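Local coordinates for EAL domain protein (PDB 6IJ2), which degrades the cyclic dinucleotides c-di-GMP and cGAMP as a stand-alone EAL phosphodiesterase, captured here with the linear dinucleotide 5'-pGpG and calcium ions, at residues Leu82-Gly87 / Lys116-Pro121; Arg106-Thr111 / Val145-Ser150; Asn168-Phe173 / Lys203-Leu208; Gly183-Ile188 / Ser196-Cys201. The protein carries 1 engineered substitution. All blocks are in the same frame, centred on the assembly; numbering follows the deposited sequence.

Interaction 1 (Leu82-Gly87 / Lys116-Pro121); sequences LAAKLG and KRYQFP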
loop_
_atom_site.group_PDB
_atom_site.type_symbol
_atom_site.label_atom_id
_atom_site.label_comp_id
_atom_site.label_asym_id
_atom_site.label_seq_id
_atom_site.Cartn_x
_atom_site.Cartn_y
_atom_site.Cartn_z
ATOM N N LEU A 82 8.479 -31.205 -8.588
ATOM C CA LEU A 82 7.608 -31.885 -7.635
ATOM C C LEU A 82 6.171 -31.892 -8.119
ATOM O O LEU A 82 5.477 -32.905 -7.997
ATOM C CB LEU A 82 7.681 -31.214 -6.264
ATOM C CG LEU A 82 8.481 -31.885 -5.154
ATOM C CD1 LEU A 82 8.513 -30.982 -3.911
ATOM C CD2 LEU A 82 7.928 -33.259 -4.811
ATOM N N ALA A 83 5.695 -30.754 -8.626
ATOM C CA ALA A 83 4.323 -30.690 -9.116
ATOM C C ALA A 83 4.096 -31.707 -10.222
ATOM O O ALA A 83 3.057 -32.378 -10.263
ATOM C CB ALA A 83 4.007 -29.277 -9.604
ATOM N N ALA A 84 5.073 -31.849 -11.120
ATOM C CA ALA A 84 4.998 -32.886 -12.139
ATOM C C ALA A 84 5.000 -34.267 -11.501
ATOM O O ALA A 84 4.142 -35.106 -11.804
ATOM C CB ALA A 84 6.162 -32.737 -13.118
ATOM N N LYS A 85 5.960 -34.513 -10.603
ATOM C CA LYS A 85 6.077 -35.819 -9.958
ATOM C C LYS A 85 4.791 -36.198 -9.232
ATOM O O LYS A 85 4.392 -37.374 -9.229
ATOM C CB LYS A 85 7.265 -35.809 -8.996
ATOM C CG LYS A 85 7.294 -36.955 -8.001
ATOM C CD LYS A 85 8.368 -36.735 -6.944
ATOM C CE LYS A 85 8.284 -37.782 -5.843
ATOM N NZ LYS A 85 6.985 -37.723 -5.110
ATOM N N LEU A 86 4.118 -35.209 -8.636
ATOM C CA LEU A 86 2.884 -35.405 -7.886
ATOM C C LEU A 86 1.644 -35.433 -8.771
ATOM O O LEU A 86 0.552 -35.696 -8.258
ATOM C CB LEU A 86 2.731 -34.299 -6.827
ATOM C CG LEU A 86 3.773 -34.319 -5.709
ATOM C CD1 LEU A 86 3.717 -33.018 -4.888
ATOM C CD2 LEU A 86 3.577 -35.518 -4.806
ATOM N N GLY A 87 1.780 -35.167 -10.067
ATOM C CA GLY A 87 0.654 -35.274 -10.975
ATOM C C GLY A 87 -0.244 -34.058 -11.019
ATOM O O GLY A 87 -1.444 -34.190 -11.288
ATOM N N LYS A 116 9.595 -27.464 -19.857
ATOM C CA LYS A 116 9.576 -28.378 -20.996
ATOM C C LYS A 116 10.011 -29.780 -20.587
ATOM O O LYS A 116 9.373 -30.769 -20.963
ATOM C CB LYS A 116 10.466 -27.859 -22.125
ATOM C CG LYS A 116 10.595 -28.844 -23.299
ATOM C CD LYS A 116 9.247 -29.116 -23.972
ATOM C CE LYS A 116 8.893 -30.609 -24.012
ATOM N NZ LYS A 116 9.808 -31.442 -24.856
ATOM N N ARG A 117 11.099 -29.883 -19.819
ATOM C CA ARG A 117 11.569 -31.185 -19.356
ATOM C C ARG A 117 10.463 -31.969 -18.658
ATOM O O ARG A 117 10.316 -33.178 -18.871
ATOM C CB ARG A 117 12.765 -31.006 -18.419
ATOM C CG ARG A 117 13.215 -32.296 -17.743
ATOM C CD ARG A 117 14.574 -32.151 -17.076
ATOM N NE ARG A 117 14.574 -31.162 -16.002
ATOM C CZ ARG A 117 15.597 -30.956 -15.178
ATOM N NH1 ARG A 117 16.705 -31.677 -15.306
ATOM N NH2 ARG A 117 15.516 -30.034 -14.228
ATOM N N TYR A 118 9.671 -31.298 -17.831
ATOM C CA TYR A 118 8.616 -31.940 -17.062
ATOM C C TYR A 118 7.260 -31.843 -17.742
ATOM O O TYR A 118 6.245 -32.195 -17.131
ATOM C CB TYR A 118 8.565 -31.334 -15.653
ATOM C CG TYR A 118 9.834 -31.625 -14.885
ATOM C CD1 TYR A 118 10.094 -32.904 -14.411
ATOM C CD2 TYR A 118 10.787 -30.639 -14.666
ATOM C CE1 TYR A 118 11.254 -33.193 -13.729
ATOM C CE2 TYR A 118 11.957 -30.921 -13.982
ATOM C CZ TYR A 118 12.182 -32.202 -13.516
ATOM O OH TYR A 118 13.337 -32.508 -12.830
ATOM N N GLN A 119 7.225 -31.366 -18.991
ATOM C CA GLN A 119 6.006 -31.336 -19.802
ATOM C C GLN A 119 4.885 -30.572 -19.102
ATOM O O GLN A 119 3.716 -30.961 -19.145
ATOM C CB GLN A 119 5.579 -32.762 -20.172
ATOM C CG GLN A 119 6.712 -33.540 -20.806
ATOM C CD GLN A 119 6.473 -35.039 -20.841
ATOM O OE1 GLN A 119 5.542 -35.556 -20.222
ATOM N NE2 GLN A 119 7.330 -35.745 -21.554
ATOM N N PHE A 120 5.248 -29.459 -18.459
ATOM C CA PHE A 120 4.319 -28.612 -17.725
ATOM C C PHE A 120 4.138 -27.313 -18.495
ATOM O O PHE A 120 5.114 -26.567 -18.659
ATOM C CB PHE A 120 4.856 -28.332 -16.320
ATOM C CG PHE A 120 3.791 -27.968 -15.312
ATOM C CD1 PHE A 120 3.340 -26.661 -15.189
ATOM C CD2 PHE A 120 3.270 -28.932 -14.462
ATOM C CE1 PHE A 120 2.361 -26.335 -14.268
ATOM C CE2 PHE A 120 2.300 -28.614 -13.540
ATOM C CZ PHE A 120 1.853 -27.301 -13.431
ATOM N N PRO A 121 2.945 -27.010 -19.000
ATOM C CA PRO A 121 2.773 -25.808 -19.831
ATOM C C PRO A 121 3.060 -24.510 -19.081
ATOM O O PRO A 121 2.667 -24.330 -17.925
ATOM C CB PRO A 121 1.303 -25.880 -20.259
ATOM C CG PRO A 121 0.659 -26.846 -19.307
ATOM C CD PRO A 121 1.723 -27.829 -18.951
#
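In the barrel of the EAL domain, two neighbouring outer helices, 68-85 and 109-117, meet at their C-terminal ends, where Ala84 and Ala83 of the first touch Tyr118 and Phe120 in the turn that follows the second. The backbones come nearest at Ala84 and Tyr118, with 6.2 Å between their CA atoms. Ala84 CB lies 3.8 Å from Tyr118 CB and 4.1 Å from Tyr118 CD1, so the methyl meets the root of the tyrosine and one ring corner obliquely. Tyr118 CG stands anti to its own carbonyl carbon (chi1 -65°), which carries the ring along helix 68-85 to Ile80 and Ala81. Two residues on, Phe120 sends CE2 to 4.3 Å from Ala83 CB, again at an oblique angle to the ring; both residues also rest on Leu92 of strand 91-96. Each helix closes in a Schellman motif: Gly87 N bonds to Ala84 O at 2.9 Å and Gln119 N to Lys116 O at 3.0 Å, with Gly87 and Gln119 both at positive phi. No hydrogen bond crosses between 82-87 and 116-121, and 146 Å² is buried in all. The contact is therefore a small, purely apolar one, held by shape and by exclusion of water rather than by directed bonds, while Gly87 N and Gln119 N are bonded back into their own helices.

Interaction 2 (Arg106-Thr111 / Val145-Ser150); sequences RCIRTT and VEYYKS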
loop_
_atom_site.group_PDB
_atom_site.type_symbol
_atom_site.label_atom_id
_atom_site.label_comp_id
_atom_site.label_asym_id
_atom_site.label_seq_id
_atom_site.Cartn_x
_atom_site.Cartn_y
_atom_site.Cartn_z
ATOM N N ARG A 106 15.482 -12.064 -17.775
ATOM C CA ARG A 106 15.814 -12.793 -19.000
ATOM C C ARG A 106 16.776 -13.944 -18.739
ATOM O O ARG A 106 17.213 -14.622 -19.685
ATOM C CB ARG A 106 16.371 -11.872 -20.091
ATOM C CG ARG A 106 15.450 -11.758 -21.306
ATOM C CD ARG A 106 14.511 -10.576 -21.183
ATOM N NE ARG A 106 13.842 -10.259 -22.440
ATOM C CZ ARG A 106 13.172 -9.131 -22.655
ATOM N NH1 ARG A 106 13.092 -8.217 -21.697
ATOM N NH2 ARG A 106 12.589 -8.914 -23.826
ATOM N N CYS A 107 17.120 -14.194 -17.475
ATOM C CA CYS A 107 17.613 -15.496 -17.046
ATOM C C CYS A 107 16.474 -16.508 -16.868
ATOM O O CYS A 107 16.567 -17.410 -16.023
ATOM C CB CYS A 107 18.404 -15.354 -15.745
ATOM S SG CYS A 107 20.177 -15.655 -15.980
ATOM N N ILE A 108 15.395 -16.362 -17.644
ATOM C CA ILE A 108 14.211 -17.186 -17.489
ATOM C C ILE A 108 14.250 -18.448 -18.346
ATOM O O ILE A 108 13.306 -19.248 -18.292
ATOM C CB ILE A 108 12.959 -16.356 -17.833
ATOM C CG1 ILE A 108 11.672 -16.965 -17.268
ATOM C CG2 ILE A 108 12.865 -16.156 -19.330
ATOM C CD1 ILE A 108 10.467 -16.119 -17.585
ATOM N N ARG A 109 15.309 -18.659 -19.137
ATOM C CA ARG A 109 15.422 -19.908 -19.891
ATOM C C ARG A 109 15.514 -21.122 -18.968
ATOM O O ARG A 109 15.029 -22.206 -19.315
ATOM C CB ARG A 109 16.626 -19.840 -20.832
ATOM C CG ARG A 109 16.373 -19.001 -22.078
ATOM C CD ARG A 109 16.743 -19.769 -23.338
ATOM N NE ARG A 109 18.170 -20.070 -23.397
ATOM C CZ ARG A 109 19.079 -19.274 -23.952
ATOM N NH1 ARG A 109 18.710 -18.123 -24.499
ATOM N NH2 ARG A 109 20.357 -19.627 -23.959
ATOM N N THR A 110 16.108 -20.955 -17.784
ATOM C CA THR A 110 16.143 -22.055 -16.826
ATOM C C THR A 110 14.741 -22.460 -16.401
ATOM O O THR A 110 14.486 -23.643 -16.152
ATOM C CB THR A 110 16.984 -21.676 -15.606
ATOM O OG1 THR A 110 16.657 -20.345 -15.190
ATOM C CG2 THR A 110 18.462 -21.746 -15.929
ATOM N N THR A 111 13.819 -21.497 -16.333
ATOM C CA THR A 111 12.422 -21.804 -16.050
ATOM C C THR A 111 11.771 -22.501 -17.242
ATOM O O THR A 111 11.137 -23.552 -17.092
ATOM C CB THR A 111 11.670 -20.517 -15.690
ATOM O OG1 THR A 111 12.256 -19.933 -14.521
ATOM C CG2 THR A 111 10.189 -20.787 -15.429
ATOM N N VAL A 145 6.642 -8.061 -15.115
ATOM C CA VAL A 145 5.306 -8.642 -15.212
ATOM C C VAL A 145 4.857 -8.717 -16.665
ATOM O O VAL A 145 4.317 -9.736 -17.112
ATOM C CB VAL A 145 4.317 -7.835 -14.353
ATOM C CG1 VAL A 145 2.889 -8.323 -14.568
ATOM C CG2 VAL A 145 4.702 -7.919 -12.888
ATOM N N GLU A 146 5.077 -7.648 -17.430
ATOM C CA GLU A 146 4.620 -7.663 -18.815
ATOM C C GLU A 146 5.447 -8.617 -19.673
ATOM O O GLU A 146 4.913 -9.223 -20.611
ATOM C CB GLU A 146 4.625 -6.239 -19.376
ATOM C CG GLU A 146 3.563 -5.368 -18.702
ATOM C CD GLU A 146 3.467 -3.956 -19.261
ATOM O OE1 GLU A 146 2.518 -3.238 -18.877
ATOM O OE2 GLU A 146 4.331 -3.563 -20.075
ATOM N N TYR A 147 6.737 -8.781 -19.360
ATOM C CA TYR A 147 7.544 -9.765 -20.074
ATOM C C TYR A 147 7.057 -11.181 -19.792
ATOM O O TYR A 147 6.949 -12.003 -20.710
ATOM C CB TYR A 147 9.017 -9.625 -19.693
ATOM C CG TYR A 147 9.901 -10.686 -20.308
ATOM C CD1 TYR A 147 10.084 -10.749 -21.682
ATOM C CD2 TYR A 147 10.558 -11.618 -19.516
ATOM C CE1 TYR A 147 10.892 -11.716 -22.252
ATOM C CE2 TYR A 147 11.378 -12.588 -20.077
ATOM C CZ TYR A 147 11.536 -12.631 -21.444
ATOM O OH TYR A 147 12.337 -13.591 -22.015
ATOM N N TYR A 148 6.755 -11.480 -18.528
ATOM C CA TYR A 148 6.263 -12.809 -18.186
ATOM C C TYR A 148 4.917 -13.083 -18.844
ATOM O O TYR A 148 4.678 -14.193 -19.342
ATOM C CB TYR A 148 6.168 -12.958 -16.667
ATOM C CG TYR A 148 7.493 -13.269 -16.009
ATOM C CD1 TYR A 148 8.686 -12.826 -16.561
ATOM C CD2 TYR A 148 7.553 -14.030 -14.851
ATOM C CE1 TYR A 148 9.902 -13.113 -15.964
ATOM C CE2 TYR A 148 8.763 -14.329 -14.252
ATOM C CZ TYR A 148 9.935 -13.866 -14.810
ATOM O OH TYR A 148 11.142 -14.162 -14.216
ATOM N N LYS A 149 4.029 -12.084 -18.856
ATOM C CA LYS A 149 2.771 -12.211 -19.587
ATOM C C LYS A 149 3.021 -12.536 -21.055
ATOM O O LYS A 149 2.339 -13.391 -21.633
ATOM C CB LYS A 149 1.951 -10.927 -19.461
ATOM C CG LYS A 149 1.401 -10.659 -18.073
ATOM C CD LYS A 149 0.480 -9.449 -18.083
ATOM C CE LYS A 149 -0.694 -9.650 -17.152
ATOM N NZ LYS A 149 -1.851 -8.797 -17.547
ATOM N N SER A 150 4.013 -11.878 -21.668
ATOM C CA SER A 150 4.292 -12.097 -23.084
ATOM C C SER A 150 4.799 -13.508 -23.350
ATOM O O SER A 150 4.552 -14.061 -24.430
ATOM C CB SER A 150 5.305 -11.066 -23.589
ATOM O OG SER A 150 6.597 -11.291 -23.051
#
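Tyr147 holds its CG anti to the backbone N (chi1 175°), which extends the ring from helix 139-151 toward Arg106, whose chain bends at chi2 (93°) to lay its far end over that ring. The guanidinium and ring are stacked, with planes 26° apart and centres separated by 4.0 Å. The overlap is off-centre: Arg106 NE comes to 3.3 Å from Tyr147 CE1, and Arg106 CZ sits 3.9 Å from the ring centroid, a cation-pi geometry. Arg106 CD lies over the same face, adding a CH-pi contact. Arg106 is exposed and poorly ordered, so this stack is probably mobile. Ile108 supplies the buried half, touching two consecutive tyrosines, one with each branch. Its CG2 reaches the edge of the Tyr147 ring, near the ring plane, at 3.9 Å from Tyr147 CE2, while its CD1 sits over a face of Tyr148 in a CH-pi contact, 3.8 Å from that ring's centroid and 3.5 Å from Tyr148 CE1. Tyr148 has further partners: its OH is hydrogen-bonded to Arg76 NH2, and its ring meets Phe127 edge-to-face. No hydrogen bond joins 106-111 to 145-150; the 252 Å² buried is aromatic, aliphatic and cationic. The loop leading into helix 109-117, packed against helix 139-151, belongs to the shell of a TIM-like barrel, the fold of EAL domains, where these two helices follow successive parallel strands.

Interaction 3 (Asn168-Phe173 / Lys203-Leu208); sequences NLLADF and KLFSDL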
loop_
_atom_site.group_PDB
_atom_site.type_symbol
_atom_site.label_atom_id
_atom_site.label_comp_id
_atom_site.label_asym_id
_atom_site.label_seq_id
_atom_site.Cartn_x
_atom_site.Cartn_y
_atom_site.Cartn_z
ATOM N N ASN A 168 -0.567 1.398 -5.889
ATOM C CA ASN A 168 0.542 1.979 -6.637
ATOM C C ASN A 168 0.895 1.112 -7.843
ATOM O O ASN A 168 1.235 1.621 -8.917
ATOM C CB ASN A 168 1.739 2.130 -5.697
ATOM C CG ASN A 168 2.885 2.912 -6.302
ATOM O OD1 ASN A 168 2.694 3.780 -7.151
ATOM N ND2 ASN A 168 4.095 2.613 -5.847
ATOM N N LEU A 169 0.823 -0.199 -7.681
ATOM C CA LEU A 169 1.125 -1.094 -8.795
ATOM C C LEU A 169 -0.006 -1.097 -9.815
ATOM O O LEU A 169 0.223 -0.871 -11.012
ATOM C CB LEU A 169 1.380 -2.495 -8.259
ATOM C CG LEU A 169 2.566 -2.597 -7.295
ATOM C CD1 LEU A 169 2.777 -4.035 -6.848
ATOM C CD2 LEU A 169 3.820 -2.056 -7.956
ATOM N N LEU A 170 -1.240 -1.325 -9.349
ATOM C CA LEU A 170 -2.394 -1.482 -10.237
ATOM C C LEU A 170 -2.643 -0.262 -11.108
ATOM O O LEU A 170 -3.285 -0.391 -12.157
ATOM C CB LEU A 170 -3.655 -1.757 -9.423
ATOM C CG LEU A 170 -3.691 -3.101 -8.726
ATOM C CD1 LEU A 170 -4.988 -3.244 -7.961
ATOM C CD2 LEU A 170 -3.578 -4.162 -9.793
ATOM N N ALA A 171 -2.183 0.917 -10.684
ATOM C CA ALA A 171 -2.374 2.121 -11.489
ATOM C C ALA A 171 -1.615 2.042 -12.806
ATOM O O ALA A 171 -2.037 2.638 -13.803
ATOM C CB ALA A 171 -1.946 3.366 -10.701
ATOM N N ASP A 172 -0.509 1.301 -12.845
ATOM C CA ASP A 172 0.341 1.300 -14.025
ATOM C C ASP A 172 0.404 -0.032 -14.762
ATOM O O ASP A 172 0.832 -0.048 -15.919
ATOM C CB ASP A 172 1.761 1.746 -13.646
ATOM C CG ASP A 172 1.840 3.238 -13.347
ATOM O OD1 ASP A 172 1.275 4.027 -14.136
ATOM O OD2 ASP A 172 2.454 3.624 -12.328
ATOM N N PHE A 173 -0.004 -1.136 -14.140
ATOM C CA PHE A 173 -0.112 -2.406 -14.854
ATOM C C PHE A 173 -1.094 -3.306 -14.123
ATOM O O PHE A 173 -1.369 -3.125 -12.938
ATOM C CB PHE A 173 1.247 -3.109 -14.997
ATOM C CG PHE A 173 1.848 -3.551 -13.697
ATOM C CD1 PHE A 173 2.618 -2.670 -12.940
ATOM C CD2 PHE A 173 1.658 -4.841 -13.231
ATOM C CE1 PHE A 173 3.182 -3.075 -11.750
ATOM C CE2 PHE A 173 2.214 -5.250 -12.040
ATOM C CZ PHE A 173 2.980 -4.362 -11.298
ATOM N N LYS A 203 -15.138 -4.235 -6.833
ATOM C CA LYS A 203 -15.598 -3.445 -7.967
ATOM C C LYS A 203 -14.423 -2.880 -8.751
ATOM O O LYS A 203 -14.432 -2.873 -9.986
ATOM C CB LYS A 203 -16.528 -2.323 -7.476
ATOM C CG LYS A 203 -17.755 -2.852 -6.711
ATOM C CD LYS A 203 -18.541 -1.753 -5.998
ATOM C CE LYS A 203 -19.386 -0.977 -6.965
ATOM N NZ LYS A 203 -20.402 -1.855 -7.612
ATOM N N LEU A 204 -13.402 -2.390 -8.050
ATOM C CA LEU A 204 -12.192 -1.953 -8.728
ATOM C C LEU A 204 -11.551 -3.094 -9.528
ATOM O O LEU A 204 -11.153 -2.906 -10.679
ATOM C CB LEU A 204 -11.208 -1.382 -7.703
ATOM C CG LEU A 204 -9.826 -1.100 -8.280
ATOM C CD1 LEU A 204 -9.954 -0.176 -9.475
ATOM C CD2 LEU A 204 -8.950 -0.484 -7.203
ATOM N N PHE A 205 -11.419 -4.276 -8.927
ATOM C CA PHE A 205 -10.786 -5.395 -9.639
ATOM C C PHE A 205 -11.549 -5.755 -10.910
ATOM O O PHE A 205 -10.944 -6.017 -11.956
ATOM C CB PHE A 205 -10.692 -6.617 -8.735
ATOM C CG PHE A 205 -9.838 -6.410 -7.519
ATOM C CD1 PHE A 205 -8.769 -5.535 -7.541
ATOM C CD2 PHE A 205 -10.120 -7.090 -6.346
ATOM C CE1 PHE A 205 -7.977 -5.345 -6.411
ATOM C CE2 PHE A 205 -9.343 -6.912 -5.215
ATOM C CZ PHE A 205 -8.271 -6.029 -5.244
ATOM N N SER A 206 -12.876 -5.765 -10.841
ATOM C CA SER A 206 -13.669 -6.041 -12.034
ATOM C C SER A 206 -13.428 -4.991 -13.116
ATOM O O SER A 206 -13.253 -5.332 -14.294
ATOM C CB SER A 206 -15.152 -6.103 -11.674
ATOM O OG SER A 206 -15.922 -6.471 -12.811
ATOM N N ASP A 207 -13.391 -3.705 -12.727
ATOM C CA ASP A 207 -13.151 -2.636 -13.689
ATOM C C ASP A 207 -11.814 -2.802 -14.390
ATOM O O ASP A 207 -11.659 -2.379 -15.539
ATOM C CB ASP A 207 -13.175 -1.268 -12.987
ATOM C CG ASP A 207 -14.567 -0.849 -12.522
ATOM O OD1 ASP A 207 -15.554 -1.557 -12.808
ATOM O OD2 ASP A 207 -14.670 0.209 -11.861
ATOM N N LEU A 208 -10.830 -3.381 -13.704
ATOM C CA LEU A 208 -9.501 -3.588 -14.259
ATOM C C LEU A 208 -9.340 -4.951 -14.931
ATOM O O LEU A 208 -8.230 -5.280 -15.361
ATOM C CB LEU A 208 -8.445 -3.443 -13.158
ATOM C CG LEU A 208 -8.364 -2.130 -12.384
ATOM C CD1 LEU A 208 -6.993 -1.986 -11.730
ATOM C CD2 LEU A 208 -8.663 -0.953 -13.280
#
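Apolar contacts alone join Leu170 of helix 166-170 to Phe205 and Leu208 near the end of helix 192-207. Leu170 CD1 approaches the rim of the Phe205 ring within its plane, 4.0 Å from Phe205 CE1, and the two side chains cross at about a right angle. Chi1 -68° and chi2 -180° of Leu170 together direct CD1 to that ring edge. The second contact uses the root of the same leucine: Leu208 CD1 lies 4.1 Å from Leu170 CB and equally far from Leu170 O. Phe205 also meets Phe160 edge-to-face, and both Leu170 and Phe205 touch Val178, which places the cluster against strands 154-160 and 177-180 of the barrel.

No hydrogen bond crosses between 168-173 and 203-208. Within 168-173, Leu169 O accepts from Asp172 N at 2.9 Å and from Phe173 N at 3.1 Å; within 203-208, Leu208 N bonds to Leu204 O at 3.1 Å. At the dimer interface, Asp172 forms a salt bridge with Arg194 of the second subunit, and Asp207 a hydrogen bond with Asn200 of that subunit. The chemistry divides accordingly: dispersion and water exclusion bring 168-173 and 203-208 together over 133 Å², whereas directed polar bonds from their aspartates reach across to the partner chain.

Interaction 4 (Gly183-Ile188 / Ser196-Cys201); sequences GLIRNI and SIMKNC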
loop_
_atom_site.group_PDB
_atom_site.type_symbol
_atom_site.label_atom_id
_atom_site.label_comp_id
_atom_site.label_asym_id
_atom_site.label_seq_id
_atom_site.Cartn_x
_atom_site.Cartn_y
_atom_site.Cartn_z
ATOM N N GLY A 183 -5.009 -10.140 6.215
ATOM C CA GLY A 183 -5.359 -9.105 7.173
ATOM C C GLY A 183 -6.643 -8.386 6.813
ATOM O O GLY A 183 -7.400 -7.981 7.700
ATOM N N LEU A 184 -6.902 -8.207 5.515
ATOM C CA LEU A 184 -8.131 -7.552 5.076
ATOM C C LEU A 184 -9.354 -8.445 5.169
ATOM O O LEU A 184 -10.475 -7.932 5.225
ATOM C CB LEU A 184 -8.011 -7.070 3.631
ATOM C CG LEU A 184 -7.077 -5.896 3.351
ATOM C CD1 LEU A 184 -7.281 -5.455 1.894
ATOM C CD2 LEU A 184 -7.305 -4.746 4.340
ATOM N N ILE A 185 -9.192 -9.768 5.141
ATOM C CA ILE A 185 -10.371 -10.620 5.208
ATOM C C ILE A 185 -10.583 -11.226 6.584
ATOM O O ILE A 185 -11.654 -11.798 6.823
ATOM C CB ILE A 185 -10.330 -11.713 4.127
ATOM C CG1 ILE A 185 -9.169 -12.662 4.385
ATOM C CG2 ILE A 185 -10.251 -11.064 2.744
ATOM C CD1 ILE A 185 -9.592 -13.953 5.047
ATOM N N ARG A 186 -9.627 -11.078 7.511
ATOM C CA ARG A 186 -9.778 -11.670 8.837
ATOM C C ARG A 186 -11.046 -11.155 9.511
ATOM O O ARG A 186 -11.186 -9.948 9.772
ATOM C CB ARG A 186 -8.554 -11.362 9.702
ATOM C CG ARG A 186 -8.567 -12.003 11.092
ATOM C CD ARG A 186 -8.539 -13.540 11.037
ATOM N NE ARG A 186 -7.370 -14.047 10.316
ATOM C CZ ARG A 186 -7.411 -14.807 9.220
ATOM N NH1 ARG A 186 -8.567 -15.196 8.685
ATOM N NH2 ARG A 186 -6.274 -15.185 8.649
ATOM N N ASN A 187 -11.969 -12.077 9.787
ATOM C CA ASN A 187 -13.240 -11.769 10.447
ATOM C C ASN A 187 -14.045 -10.738 9.666
ATOM O O ASN A 187 -14.733 -9.891 10.247
ATOM C CB ASN A 187 -13.014 -11.307 11.889
ATOM C CG ASN A 187 -12.459 -12.412 12.767
ATOM O OD1 ASN A 187 -12.880 -13.564 12.670
ATOM N ND2 ASN A 187 -11.499 -12.070 13.620
ATOM N N ILE A 188 -13.985 -10.823 8.332
ATOM C CA ILE A 188 -14.615 -9.785 7.524
ATOM C C ILE A 188 -16.131 -9.815 7.694
ATOM O O ILE A 188 -16.788 -8.774 7.596
ATOM C CB ILE A 188 -14.196 -9.911 6.048
ATOM C CG1 ILE A 188 -14.687 -8.695 5.257
ATOM C CG2 ILE A 188 -14.673 -11.251 5.443
ATOM C CD1 ILE A 188 -14.011 -8.555 3.913
ATOM N N SER A 196 -16.550 -2.813 3.713
ATOM C CA SER A 196 -16.573 -1.737 2.730
ATOM C C SER A 196 -15.303 -1.721 1.897
ATOM O O SER A 196 -15.354 -1.427 0.698
ATOM C CB SER A 196 -16.773 -0.373 3.409
ATOM O OG SER A 196 -18.094 -0.270 3.921
ATOM N N ILE A 197 -14.149 -2.010 2.515
ATOM C CA ILE A 197 -12.904 -2.092 1.745
ATOM C C ILE A 197 -13.020 -3.160 0.668
ATOM O O ILE A 197 -12.677 -2.936 -0.499
ATOM C CB ILE A 197 -11.702 -2.366 2.670
ATOM C CG1 ILE A 197 -11.425 -1.167 3.569
ATOM C CG2 ILE A 197 -10.444 -2.669 1.844
ATOM C CD1 ILE A 197 -10.266 -1.400 4.535
ATOM N N MET A 198 -13.507 -4.346 1.041
ATOM C CA MET A 198 -13.578 -5.427 0.064
ATOM C C MET A 198 -14.651 -5.171 -0.983
ATOM O O MET A 198 -14.446 -5.478 -2.163
ATOM C CB MET A 198 -13.811 -6.764 0.768
ATOM C CG MET A 198 -13.908 -7.980 -0.170
ATOM S SD MET A 198 -12.308 -8.524 -0.857
ATOM C CE MET A 198 -11.174 -7.744 0.242
ATOM N N LYS A 199 -15.802 -4.614 -0.587
ATOM C CA LYS A 199 -16.835 -4.362 -1.589
ATOM C C LYS A 199 -16.324 -3.412 -2.658
ATOM O O LYS A 199 -16.535 -3.632 -3.856
ATOM C CB LYS A 199 -18.100 -3.789 -0.943
ATOM C CG LYS A 199 -19.170 -3.379 -1.971
ATOM C CD LYS A 199 -20.232 -2.466 -1.376
ATOM C CE LYS A 199 -21.254 -2.053 -2.430
ATOM N NZ LYS A 199 -22.278 -1.124 -1.876
ATOM N N ASN A 200 -15.620 -2.364 -2.248
ATOM C CA ASN A 200 -15.155 -1.381 -3.211
ATOM C C ASN A 200 -13.927 -1.869 -3.976
ATOM O O ASN A 200 -13.799 -1.569 -5.167
ATOM C CB ASN A 200 -14.905 -0.053 -2.489
ATOM C CG ASN A 200 -16.203 0.593 -2.054
ATOM O OD1 ASN A 200 -16.997 1.025 -2.893
ATOM N ND2 ASN A 200 -16.445 0.634 -0.748
ATOM N N CYS A 201 -13.049 -2.652 -3.342
ATOM C CA CYS A 201 -11.923 -3.223 -4.075
ATOM C C CYS A 201 -12.383 -4.252 -5.113
ATOM O O CYS A 201 -11.805 -4.333 -6.198
ATOM C CB CYS A 201 -10.926 -3.871 -3.121
ATOM S SG CYS A 201 -9.959 -2.655 -2.192
#
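The chain at 183-188 runs from a weakly bonded helical turn into a type II beta turn, Ile185 to Ile188, closed by Ile188 N to Ile185 O at 2.9 Å, and it faces helix 192-207 with 7.7 Å between the CA atoms of Leu184 and Met198. Ile188 makes the tightest approach: chi1 -171° and chi2 164° extend its chain, which carries CD1 to 3.6 Å from Met198 CB, and the two side chains cross at about a right angle. Met198 bends at chi2 and chi3, which brings its CE round to 4.3 Å from Ile185 CG2. Leu184 CD1 adds a third contact, 4.2 Å from Ile197 CG2. These five buried residues join helix 182-185 and the turn after it to helix 192-207, all within the connection from strand 177-180 to strand 211-214 of the EAL barrel, with Trp225 of helix 220-229 packing on both Ile188 and Met198. No hydrogen bond links the two segments. Within the helix, Ser196 O accepts both Asn200 N, at 3.1 Å, and Asn200 ND2, at 2.7 Å, from opposite faces of its carbonyl plane; the side-chain hydrogen bond is bent, with an N-H...acceptor angle of 137°. Leu184 and Ile197 both pack on Ala171 of the second subunit.

How the interactions relate
All four contacts lie in the EAL domain, spread round the outer shell of its barrel. Interaction 1 and interaction 2 share helix 109-117 and alternate along the chain, with centres about 18 Å apart. Interaction 3 and interaction 4 share helix 192-207; 183-188 and 196-201 both fall between the two segments of interaction 3, and the two centres are about 16 Å apart. Interaction 2 touches interaction 3 through Val145 CG2 and Phe173 CE2, 3.7 Å apart, whereas the centres of interactions 1 and 4 are about 36 Å apart, on opposite sides of the chain's centre. Only interactions 3 and 4 touch the second subunit, so helix 192-207 serves both the barrel shell and the dimer.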